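Local atomic coordinates of succinate-semialdehyde dehydrogenase (Streptococcus pyogenes MGAS1882, PDB entry 4OHT), a protein that probably oxidises succinate semialdehyde to succinate, using NADP as the electron acceptor. Residues 123-128 and 202-207; 129-134 and 155-160; 150-155 and 179-184. All blocks are in the same frame, centred on the assembly; numbering follows the deposited sequence.

Contact 1 of 3, residues 123-128 and 202-207; sequences GVILAV and GVCLTG. With NAP (NADP nicotinamide-adenine-dinucleotide phosphate), chain C.
Leu126 and Val128 on strand 124-128 exchange backbone bonds with strand 202-206, the two running parallel with their axes 4.8 Å apart at closest and 20° between their directions. Leu126 N gives to Gly202 O and Leu126 O takes from Cys204 N; Val128 N then gives to Cys204 O, and Val128 O takes from Thr206 N, so Leu126 and Val128 are each held at both N and O. On one face, Leu126 and Val203 lie side by side, with Leu126 CD2 4.1 Å from Val203 CG1. Further along the same face, Leu205 CD1 rests 4.0 Å from Val128 CB. These are central strands of the Rossmann-like nucleotide-binding domain of the aldehyde dehydrogenases, and their C-terminal ends meet the dinucleotide. Val128 places CG1 opposite its own backbone nitrogen (chi1 -176°), which carries this methyl to 3.2 Å from NAP O4B, against the adenosine ribose. Gly207, just past the second strand, passes close to the cofactor, its CA 3.8 Å from NAP O3. The other face carries Ala127, whose CB touches Cys204 SG at 3.7 Å, and Ile125, whose CD1 lies over the backbone of Gly202, 3.9 Å from its CA. Val141 of helix 136-148 also packs on Cys204 there.

Contact 2 of 3, residues 129-134 and 155-160; sequences EPWNFP and KHASIC. With NAP (NADP nicotinamide-adenine-dinucleotide phosphate), chain C.
Two loops after neighbouring strands of the nucleotide-binding domain meet here at the NADP site, the first leading into helix 136-148 and the second into helix 161-173. Glu129 N gives its hydrogen to Lys155 O, extending the strand pairing. Beyond it the imidazole of His156 stands between the loops: NE2 donates to Pro134 O at 2.9 Å and 174°, in the ring plane and on a lone pair of the carbonyl. Ala157 N donates to ND1 of the same ring, so both ring nitrogens are engaged and its rotation is fixed. Glu129 CB lies over one ring face, 4.1 Å from the centroid, and Cys160 SG is above the opposite face. On the cofactor side, Trp131 sets CG between its backbone N and carbonyl carbon (chi1 50°), bringing its five-membered ring against Ile159 CD1, 3.7 Å from the centroid, while Ala157 CB comes to the indole edge. Trp131 NE1 makes a weak bond to the pyrophosphate oxygen O1N of NAP. Glu129 O accepts from the ribose hydroxyl O3B, and Ser158 N donates to O3X of the 2'-phosphate at 2.9 Å. Lys155 NZ shares its three hydrogens among O1X of that phosphate (2.7 Å), O2B, His156 O and the Tyr3 hydroxyl. A lysine and a backbone N-H gripping the 2'-phosphate are consistent with use of NADP, and the lysine's charge would offset part of the phosphate's.

Contact 3 of 3, residues 150-155 and 179-184; sequences NPMVLK and GSITNL. With NAP (NADP nicotinamide-adenine-dinucleotide phosphate), chain C.
With CG swung opposite the backbone nitrogen (chi1 175°), Met152 stretches along the same direction as Ile181, whose CG1 has the same setting (chi1 -177°). The two chains therefore lie side by side, and Met152 SD comes 4.1 Å from Ile181 CD1 on one face of the sheet. Leu154 follows on that face and crosses Asn183 at a slant, its CD2 4.1 Å from the amide oxygen OD1. Ile181 also packs on Phe142 of helix 136-148 and on Phe167 of helix 161-173, which places this face beneath both helices. On the other face, Leu184 CD1 reaches across to Val153 CB at 3.7 Å, so the leucine overlaps the valine one residue before its backbone bonding partner. The segments carry strands 152-155 and 181-183, which helix 161-173 links in a right-handed beta-alpha-beta crossover at the edge of the Rossmann-like domain; strand 181-183 is the outermost of the sheet within the chain. They run parallel, and four backbone bonds join them: Met152 N to Ser180 O, Thr182 N to Met152 O, Leu154 N to Thr182 O, and Leu184 N to Leu154 O. Two waters bridge the N-terminal end. One donates to Asn150 O and to Ser180 O. The other donates to Met152 O at 2.7 Å and to Gly179 O at 2.6 Å, and it accepts from Thr182 OG1, a hydroxyl that also bonds Arg31 of helix 22-41. Met152 O is thus shared between a backbone N-H and a water, and Ser180 O likewise. Pro151 CB comes to 3.7 Å from Gly179 O beside them.

How the contacts relate
All three contacts belong to the nucleotide-binding domain. Contacts 1 and 3 lie in one sheet, their centres about 9 Å apart, where strand 124-128 neighbours strand 152-155 through bonds such as Ala127 N to Val153 O; the order from the edge strand is 181-183, 152-155, 124-128, 200-206, then 225-229. Contact 2 sits at the C-terminal ends of strands 124-128 and 152-155, its centre about 13 Å from that of contact 1 and 14 Å from that of contact 3. Along the chain, contacts 2 and 3 alternate and both fall inside the loop closed by contact 1. Lys155 ends a strand in contact 3 and enters contact 2, so the sheet leads directly to the NADP phosphate.

Contact 1 of 3, residues 123-128 and 202-207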
loop_
_atom_site.group_PDB
_atom_site.type_symbol
_atom_site.label_atom_id
_atom_site.label_comp_id
_atom_site.label_asym_id
_atom_site.label_seq_id
_atom_site.Cartn_x
_atom_site.Cartn_y
_atom_site.Cartn_z
ATOM N N GLY A 123 -11.564 -0.152 9.453
ATOM C CA GLY A 123 -11.413 -0.476 10.859
ATOM C C GLY A 123 -10.588 0.532 11.630
ATOM O O GLY A 123 -10.479 1.696 11.234
ATOM N N VAL A 124 -10.006 0.076 12.737
ATOM C CA VAL A 124 -9.177 0.917 13.588
ATOM C C VAL A 124 -7.770 1.039 13.005
ATOM O O VAL A 124 -7.124 0.039 12.679
ATOM C CB VAL A 124 -9.085 0.345 15.023
ATOM C CG1 VAL A 124 -8.200 1.234 15.886
ATOM C CG2 VAL A 124 -10.477 0.244 15.628
ATOM N N ILE A 125 -7.308 2.279 12.892
ATOM C CA ILE A 125 -6.000 2.580 12.339
ATOM C C ILE A 125 -5.047 3.081 13.418
ATOM O O ILE A 125 -5.408 3.936 14.230
ATOM C CB ILE A 125 -6.102 3.683 11.256
ATOM C CG1 ILE A 125 -7.026 3.233 10.119
ATOM C CG2 ILE A 125 -4.709 4.032 10.739
ATOM C CD1 ILE A 125 -6.532 1.994 9.359
ATOM N N LEU A 126 -3.829 2.548 13.422
ATOM C CA LEU A 126 -2.814 2.983 14.372
ATOM C C LEU A 126 -1.894 3.969 13.667
ATOM O O LEU A 126 -1.411 3.698 12.564
ATOM C CB LEU A 126 -1.973 1.806 14.862
ATOM C CG LEU A 126 -0.659 2.227 15.534
ATOM C CD1 LEU A 126 -0.960 2.973 16.839
ATOM C CD2 LEU A 126 0.213 0.994 15.798
ATOM N N ALA A 127 -1.654 5.113 14.302
ATOM C CA ALA A 127 -0.766 6.127 13.750
ATOM C C ALA A 127 0.400 6.313 14.712
ATOM O O ALA A 127 0.197 6.493 15.915
ATOM C CB ALA A 127 -1.514 7.464 13.560
ATOM N N VAL A 128 1.616 6.247 14.178
ATOM C CA VAL A 128 2.832 6.432 14.966
ATOM C C VAL A 128 3.454 7.690 14.384
ATOM O O VAL A 128 3.798 7.718 13.204
ATOM C CB VAL A 128 3.796 5.236 14.807
ATOM C CG1 VAL A 128 5.014 5.414 15.720
ATOM C CG2 VAL A 128 3.065 3.947 15.149
ATOM N N GLY A 202 -4.731 -1.375 10.101
ATOM C CA GLY A 202 -3.695 -0.673 9.368
ATOM C C GLY A 202 -2.791 0.179 10.233
ATOM O O GLY A 202 -3.128 0.513 11.368
ATOM N N VAL A 203 -1.638 0.545 9.683
ATOM C CA VAL A 203 -0.678 1.363 10.406
ATOM C C VAL A 203 -0.039 2.391 9.490
ATOM O O VAL A 203 0.447 2.051 8.406
ATOM C CB VAL A 203 0.483 0.513 10.988
ATOM C CG1 VAL A 203 1.344 1.375 11.892
ATOM C CG2 VAL A 203 -0.056 -0.694 11.736
ATOM N N CYS A 204 -0.056 3.649 9.921
ATOM C CA CYS A 204 0.584 4.710 9.165
ATOM C C CYS A 204 1.635 5.305 10.093
ATOM O O CYS A 204 1.330 5.742 11.208
ATOM C CB CYS A 204 -0.420 5.780 8.704
ATOM S SG CYS A 204 -1.441 6.547 9.988
ATOM N N LEU A 205 2.884 5.289 9.639
ATOM C CA LEU A 205 3.977 5.820 10.432
ATOM C C LEU A 205 4.751 6.917 9.725
ATOM O O LEU A 205 4.913 6.905 8.501
ATOM C CB LEU A 205 4.946 4.692 10.822
ATOM C CG LEU A 205 6.233 5.059 11.582
ATOM C CD1 LEU A 205 6.708 3.860 12.398
ATOM C CD2 LEU A 205 7.323 5.513 10.612
ATOM N N THR A 206 5.211 7.875 10.520
ATOM C CA THR A 206 6.045 8.958 10.039
ATOM C C THR A 206 7.201 8.961 11.036
ATOM O O THR A 206 6.987 9.037 12.246
ATOM C CB THR A 206 5.322 10.321 10.070
ATOM O OG1 THR A 206 4.199 10.294 9.178
ATOM C CG2 THR A 206 6.266 11.425 9.625
ATOM N N GLY A 207 8.425 8.854 10.538
ATOM C CA GLY A 207 9.558 8.831 11.443
ATOM C C GLY A 207 10.852 8.366 10.808
ATOM O O GLY A 207 11.101 8.610 9.625
HETATM P PA NAP C . 11.538 8.115 15.256
HETATM O O1A NAP C . 11.407 6.934 14.338
HETATM O O2A NAP C . 12.682 7.924 16.174
HETATM O O5B NAP C . 10.169 8.256 16.068
HETATM C C5B NAP C . 8.958 8.461 15.342
HETATM C C4B NAP C . 7.876 7.733 16.097
HETATM O O4B NAP C . 8.096 6.306 16.005
HETATM C C3B NAP C . 7.983 8.073 17.556
HETATM O O3B NAP C . 6.667 8.104 18.097
HETATM C C2B NAP C . 8.766 6.945 18.119
HETATM O O2B NAP C . 8.498 6.762 19.510
HETATM C C1B NAP C . 8.226 5.794 17.349
HETATM N N9A NAP C . 9.068 4.665 17.354
HETATM C C8A NAP C . 10.359 4.621 16.960
HETATM N N7A NAP C . 10.814 3.341 17.039
HETATM C C5A NAP C . 9.793 2.524 17.493
HETATM C C6A NAP C . 9.595 1.114 17.677
HETATM N N6A NAP C . 10.619 0.206 17.528
HETATM N N1A NAP C . 8.369 0.665 18.026
HETATM C C2A NAP C . 7.366 1.501 18.202
HETATM N N3A NAP C . 7.497 2.834 18.047
HETATM C C4A NAP C . 8.672 3.376 17.701
HETATM O O3 NAP C . 11.756 9.460 14.449
HETATM P PN NAP C . 11.836 10.889 15.192
HETATM O O1N NAP C . 13.161 10.984 15.886
HETATM O O2N NAP C . 10.713 10.993 16.201
HETATM O O5D NAP C . 11.729 11.990 14.158
HETATM P P2B NAP C . 9.481 7.337 20.657
HETATM O O1X NAP C . 8.912 6.903 21.986
HETATM O O2X NAP C . 10.828 6.754 20.504
HETATM O O3X NAP C . 9.564 8.829 20.591
#

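Contact 2 of 3, residues 129-134 and 155-160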
loop_
_atom_site.group_PDB
_atom_site.type_symbol
_atom_site.label_atom_id
_atom_site.label_comp_id
_atom_site.label_asym_id
_atom_site.label_seq_id
_atom_site.Cartn_x
_atom_site.Cartn_y
_atom_site.Cartn_z
ATOM N N GLU A 129 3.599 8.723 15.211
ATOM C CA GLU A 129 4.110 10.008 14.745
ATOM C C GLU A 129 5.353 10.556 15.447
ATOM O O GLU A 129 5.659 10.196 16.587
ATOM C CB GLU A 129 2.982 11.051 14.830
ATOM C CG GLU A 129 1.696 10.659 14.094
ATOM C CD GLU A 129 1.931 10.311 12.625
ATOM O OE1 GLU A 129 2.761 10.978 11.975
ATOM O OE2 GLU A 129 1.275 9.377 12.109
ATOM N N PRO A 130 6.084 11.455 14.762
ATOM C CA PRO A 130 7.307 12.087 15.269
ATOM C C PRO A 130 7.054 13.459 15.911
ATOM O O PRO A 130 5.967 14.027 15.781
ATOM C CB PRO A 130 8.161 12.187 14.016
ATOM C CG PRO A 130 7.138 12.596 12.995
ATOM C CD PRO A 130 5.923 11.726 13.319
ATOM N N TRP A 131 8.073 13.990 16.581
ATOM C CA TRP A 131 7.982 15.278 17.275
ATOM C C TRP A 131 8.189 16.560 16.470
ATOM O O TRP A 131 7.835 17.637 16.954
ATOM C CB TRP A 131 8.985 15.310 18.429
ATOM C CG TRP A 131 10.368 14.892 18.006
ATOM C CD1 TRP A 131 10.932 13.658 18.158
ATOM C CD2 TRP A 131 11.335 15.689 17.305
ATOM N NE1 TRP A 131 12.184 13.634 17.594
ATOM C CE2 TRP A 131 12.459 14.865 17.063
ATOM C CE3 TRP A 131 11.360 17.018 16.856
ATOM C CZ2 TRP A 131 13.601 15.326 16.390
ATOM C CZ3 TRP A 131 12.497 17.478 16.185
ATOM C CH2 TRP A 131 13.601 16.631 15.961
ATOM N N ASN A 132 8.748 16.471 15.262
ATOM C CA ASN A 132 9.037 17.690 14.512
ATOM C C ASN A 132 7.859 18.613 14.171
ATOM O O ASN A 132 8.053 19.818 14.023
ATOM C CB ASN A 132 9.885 17.359 13.273
ATOM C CG ASN A 132 9.094 16.717 12.151
ATOM O OD1 ASN A 132 8.095 16.029 12.369
ATOM N ND2 ASN A 132 9.559 16.929 10.932
ATOM N N PHE A 133 6.653 18.061 14.069
ATOM C CA PHE A 133 5.434 18.837 13.795
ATOM C C PHE A 133 4.344 18.091 14.563
ATOM O O PHE A 133 3.516 17.387 13.977
ATOM C CB PHE A 133 5.107 18.853 12.297
ATOM C CG PHE A 133 6.033 19.718 11.471
ATOM C CD1 PHE A 133 5.878 21.106 11.442
ATOM C CD2 PHE A 133 7.057 19.140 10.719
ATOM C CE1 PHE A 133 6.734 21.910 10.671
ATOM C CE2 PHE A 133 7.917 19.926 9.946
ATOM C CZ PHE A 133 7.757 21.315 9.922
ATOM N N PRO A 134 4.333 18.242 15.898
ATOM C CA PRO A 134 3.383 17.597 16.813
ATOM C C PRO A 134 1.914 17.550 16.382
ATOM O O PRO A 134 1.269 16.514 16.498
ATOM C CB PRO A 134 3.575 18.373 18.118
ATOM C CG PRO A 134 4.997 18.798 18.053
ATOM C CD PRO A 134 5.132 19.254 16.616
ATOM N N LYS A 155 0.195 6.850 18.753
ATOM C CA LYS A 155 1.396 6.643 19.547
ATOM C C LYS A 155 2.282 7.777 19.051
ATOM O O LYS A 155 2.819 7.714 17.940
ATOM C CB LYS A 155 2.041 5.292 19.231
ATOM C CG LYS A 155 3.141 4.866 20.200
ATOM C CD LYS A 155 4.456 5.576 19.928
ATOM C CE LYS A 155 5.511 5.206 20.957
ATOM N NZ LYS A 155 6.310 6.412 21.336
ATOM N N HIS A 156 2.393 8.831 19.856
ATOM C CA HIS A 156 3.198 9.993 19.499
ATOM C C HIS A 156 4.590 9.866 20.117
ATOM O O HIS A 156 4.836 8.967 20.921
ATOM C CB HIS A 156 2.527 11.268 20.007
ATOM C CG HIS A 156 2.621 12.420 19.055
ATOM N ND1 HIS A 156 3.758 12.699 18.328
ATOM C CD2 HIS A 156 1.721 13.377 18.726
ATOM C CE1 HIS A 156 3.555 13.776 17.591
ATOM N NE2 HIS A 156 2.327 14.207 17.815
ATOM N N ALA A 157 5.487 10.775 19.751
ATOM C CA ALA A 157 6.850 10.750 20.261
ATOM C C ALA A 157 6.919 10.967 21.777
ATOM O O ALA A 157 6.082 11.663 22.369
ATOM C CB ALA A 157 7.693 11.791 19.541
ATOM N N SER A 158 7.936 10.372 22.391
ATOM C CA SER A 158 8.129 10.456 23.831
ATOM C C SER A 158 8.373 11.869 24.360
ATOM O O SER A 158 8.080 12.144 25.524
ATOM C CB SER A 158 9.292 9.547 24.255
ATOM O OG SER A 158 10.521 10.050 23.758
ATOM N N ILE A 159 8.895 12.765 23.521
ATOM C CA ILE A 159 9.167 14.129 23.973
ATOM C C ILE A 159 8.056 15.154 23.750
ATOM O O ILE A 159 8.228 16.317 24.112
ATOM C CB ILE A 159 10.473 14.711 23.351
ATOM C CG1 ILE A 159 10.319 14.868 21.834
ATOM C CG2 ILE A 159 11.666 13.815 23.688
ATOM C CD1 ILE A 159 11.455 15.653 21.198
ATOM N N CYS A 160 6.932 14.758 23.147
ATOM C CA CYS A 160 5.829 15.713 22.957
ATOM C C CYS A 160 4.484 15.150 23.437
ATOM O O CYS A 160 3.477 15.188 22.722
ATOM C CB CYS A 160 5.740 16.173 21.485
ATOM S SG CYS A 160 5.269 14.938 20.235
HETATM P PA NAP C . 11.538 8.115 15.256
HETATM O O1A NAP C . 11.407 6.934 14.338
HETATM O O2A NAP C . 12.682 7.924 16.174
HETATM O O5B NAP C . 10.169 8.256 16.068
HETATM C C5B NAP C . 8.958 8.461 15.342
HETATM C C4B NAP C . 7.876 7.733 16.097
HETATM O O4B NAP C . 8.096 6.306 16.005
HETATM C C3B NAP C . 7.983 8.073 17.556
HETATM O O3B NAP C . 6.667 8.104 18.097
HETATM C C2B NAP C . 8.766 6.945 18.119
HETATM O O2B NAP C . 8.498 6.762 19.510
HETATM C C1B NAP C . 8.226 5.794 17.349
HETATM N N9A NAP C . 9.068 4.665 17.354
HETATM C C8A NAP C . 10.359 4.621 16.960
HETATM N N7A NAP C . 10.814 3.341 17.039
HETATM C C5A NAP C . 9.793 2.524 17.493
HETATM C C6A NAP C . 9.595 1.114 17.677
HETATM N N6A NAP C . 10.619 0.206 17.528
HETATM N N1A NAP C . 8.369 0.665 18.026
HETATM C C2A NAP C . 7.366 1.501 18.202
HETATM N N3A NAP C . 7.497 2.834 18.047
HETATM C C4A NAP C . 8.672 3.376 17.701
HETATM O O3 NAP C . 11.756 9.460 14.449
HETATM P PN NAP C . 11.836 10.889 15.192
HETATM O O1N NAP C . 13.161 10.984 15.886
HETATM O O2N NAP C . 10.713 10.993 16.201
HETATM O O5D NAP C . 11.729 11.990 14.158
HETATM P P2B NAP C . 9.481 7.337 20.657
HETATM O O1X NAP C . 8.912 6.903 21.986
HETATM O O2X NAP C . 10.828 6.754 20.504
HETATM O O3X NAP C . 9.564 8.829 20.591
#

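Contact 3 of 3, residues 150-155 and 179-184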
loop_
_atom_site.group_PDB
_atom_site.type_symbol
_atom_site.label_atom_id
_atom_site.label_comp_id
_atom_site.label_asym_id
_atom_site.label_seq_id
_atom_site.Cartn_x
_atom_site.Cartn_y
_atom_site.Cartn_z
ATOM N N ASN A 150 -12.677 5.593 9.896
ATOM C CA ASN A 150 -11.737 4.693 10.564
ATOM C C ASN A 150 -11.324 5.278 11.921
ATOM O O ASN A 150 -10.628 6.288 11.971
ATOM C CB ASN A 150 -10.457 4.497 9.732
ATOM C CG ASN A 150 -10.698 3.777 8.413
ATOM O OD1 ASN A 150 -11.546 2.892 8.314
ATOM N ND2 ASN A 150 -9.923 4.141 7.395
ATOM N N PRO A 151 -11.757 4.664 13.037
ATOM C CA PRO A 151 -11.341 5.230 14.324
ATOM C C PRO A 151 -9.810 5.160 14.390
ATOM O O PRO A 151 -9.191 4.292 13.758
ATOM C CB PRO A 151 -12.011 4.306 15.338
ATOM C CG PRO A 151 -13.264 3.874 14.614
ATOM C CD PRO A 151 -12.746 3.590 13.224
ATOM N N MET A 152 -9.197 6.051 15.160
ATOM C CA MET A 152 -7.744 6.069 15.242
ATOM C C MET A 152 -7.117 6.009 16.642
ATOM O O MET A 152 -7.663 6.550 17.606
ATOM C CB MET A 152 -7.237 7.318 14.518
ATOM C CG MET A 152 -5.742 7.540 14.609
ATOM S SD MET A 152 -5.198 8.915 13.575
ATOM C CE MET A 152 -5.461 8.192 11.937
ATOM N N VAL A 153 -5.977 5.324 16.744
ATOM C CA VAL A 153 -5.230 5.258 18.000
ATOM C C VAL A 153 -3.856 5.814 17.664
ATOM O O VAL A 153 -3.265 5.479 16.628
ATOM C CB VAL A 153 -5.123 3.822 18.601
ATOM C CG1 VAL A 153 -6.492 3.390 19.107
ATOM C CG2 VAL A 153 -4.566 2.829 17.580
ATOM N N LEU A 154 -3.364 6.686 18.534
ATOM C CA LEU A 154 -2.107 7.364 18.308
ATOM C C LEU A 154 -0.990 7.090 19.297
ATOM O O LEU A 154 -1.198 7.100 20.510
ATOM C CB LEU A 154 -2.370 8.873 18.273
ATOM C CG LEU A 154 -1.182 9.836 18.338
ATOM C CD1 LEU A 154 -0.430 9.809 17.023
ATOM C CD2 LEU A 154 -1.690 11.248 18.613
ATOM N N LYS A 155 0.195 6.850 18.753
ATOM C CA LYS A 155 1.396 6.643 19.547
ATOM C C LYS A 155 2.282 7.777 19.051
ATOM O O LYS A 155 2.819 7.714 17.940
ATOM C CB LYS A 155 2.041 5.292 19.231
ATOM C CG LYS A 155 3.141 4.866 20.200
ATOM C CD LYS A 155 4.456 5.576 19.928
ATOM C CE LYS A 155 5.511 5.206 20.957
ATOM N NZ LYS A 155 6.310 6.412 21.336
ATOM N N GLY A 179 -13.333 7.816 21.281
ATOM C CA GLY A 179 -12.833 6.731 20.456
ATOM C C GLY A 179 -12.457 7.168 19.048
ATOM O O GLY A 179 -11.781 6.427 18.337
ATOM N N SER A 180 -12.886 8.360 18.633
ATOM C CA SER A 180 -12.566 8.853 17.293
ATOM C C SER A 180 -11.049 8.833 17.125
ATOM O O SER A 180 -10.528 8.458 16.072
ATOM C CB SER A 180 -13.124 10.264 17.103
ATOM O OG SER A 180 -14.537 10.246 17.209
ATOM N N ILE A 181 -10.353 9.259 18.176
ATOM C CA ILE A 181 -8.897 9.220 18.235
ATOM C C ILE A 181 -8.527 9.161 19.710
ATOM O O ILE A 181 -9.109 9.864 20.541
ATOM C CB ILE A 181 -8.207 10.448 17.586
ATOM C CG1 ILE A 181 -6.682 10.254 17.640
ATOM C CG2 ILE A 181 -8.609 11.729 18.298
ATOM C CD1 ILE A 181 -5.872 11.261 16.815
ATOM N N THR A 182 -7.584 8.293 20.040
ATOM C CA THR A 182 -7.145 8.165 21.416
ATOM C C THR A 182 -5.633 8.147 21.451
ATOM O O THR A 182 -4.986 7.412 20.691
ATOM C CB THR A 182 -7.653 6.860 22.066
ATOM O OG1 THR A 182 -9.085 6.804 22.000
ATOM C CG2 THR A 182 -7.214 6.794 23.528
ATOM N N ASN A 183 -5.063 8.970 22.324
ATOM C CA ASN A 183 -3.621 9.001 22.465
ATOM C C ASN A 183 -3.202 7.809 23.322
ATOM O O ASN A 183 -3.890 7.456 24.279
ATOM C CB ASN A 183 -3.166 10.290 23.138
ATOM C CG ASN A 183 -1.683 10.283 23.434
ATOM O OD1 ASN A 183 -0.862 10.169 22.521
ATOM N ND2 ASN A 183 -1.330 10.394 24.712
ATOM N N LEU A 184 -2.074 7.196 22.981
ATOM C CA LEU A 184 -1.581 6.046 23.725
ATOM C C LEU A 184 -0.167 6.298 24.239
ATOM O O LEU A 184 0.770 6.454 23.447
ATOM C CB LEU A 184 -1.556 4.794 22.831
ATOM C CG LEU A 184 -2.824 4.405 22.069
ATOM C CD1 LEU A 184 -2.550 3.172 21.214
ATOM C CD2 LEU A 184 -3.951 4.129 23.054
HETATM P PA NAP C . 11.538 8.115 15.256
HETATM O O1A NAP C . 11.407 6.934 14.338
HETATM O O2A NAP C . 12.682 7.924 16.174
HETATM O O5B NAP C . 10.169 8.256 16.068
HETATM C C5B NAP C . 8.958 8.461 15.342
HETATM C C4B NAP C . 7.876 7.733 16.097
HETATM O O4B NAP C . 8.096 6.306 16.005
HETATM C C3B NAP C . 7.983 8.073 17.556
HETATM O O3B NAP C . 6.667 8.104 18.097
HETATM C C2B NAP C . 8.766 6.945 18.119
HETATM O O2B NAP C . 8.498 6.762 19.510
HETATM C C1B NAP C . 8.226 5.794 17.349
HETATM N N9A NAP C . 9.068 4.665 17.354
HETATM C C8A NAP C . 10.359 4.621 16.960
HETATM N N7A NAP C . 10.814 3.341 17.039
HETATM C C5A NAP C . 9.793 2.524 17.493
HETATM C C6A NAP C . 9.595 1.114 17.677
HETATM N N6A NAP C . 10.619 0.206 17.528
HETATM N N1A NAP C . 8.369 0.665 18.026
HETATM C C2A NAP C . 7.366 1.501 18.202
HETATM N N3A NAP C . 7.497 2.834 18.047
HETATM C C4A NAP C . 8.672 3.376 17.701
HETATM O O3 NAP C . 11.756 9.460 14.449
HETATM P PN NAP C . 11.836 10.889 15.192
HETATM O O1N NAP C . 13.161 10.984 15.886
HETATM O O2N NAP C . 10.713 10.993 16.201
HETATM O O5D NAP C . 11.729 11.990 14.158
HETATM P P2B NAP C . 9.481 7.337 20.657
HETATM O O1X NAP C . 8.912 6.903 21.986
HETATM O O2X NAP C . 10.828 6.754 20.504
HETATM O O3X NAP C . 9.564 8.829 20.591
HETATM O O HOH W 1 -11.096 8.729 13.239
HETATM O O HOH W 2 -9.542 5.489 19.303
#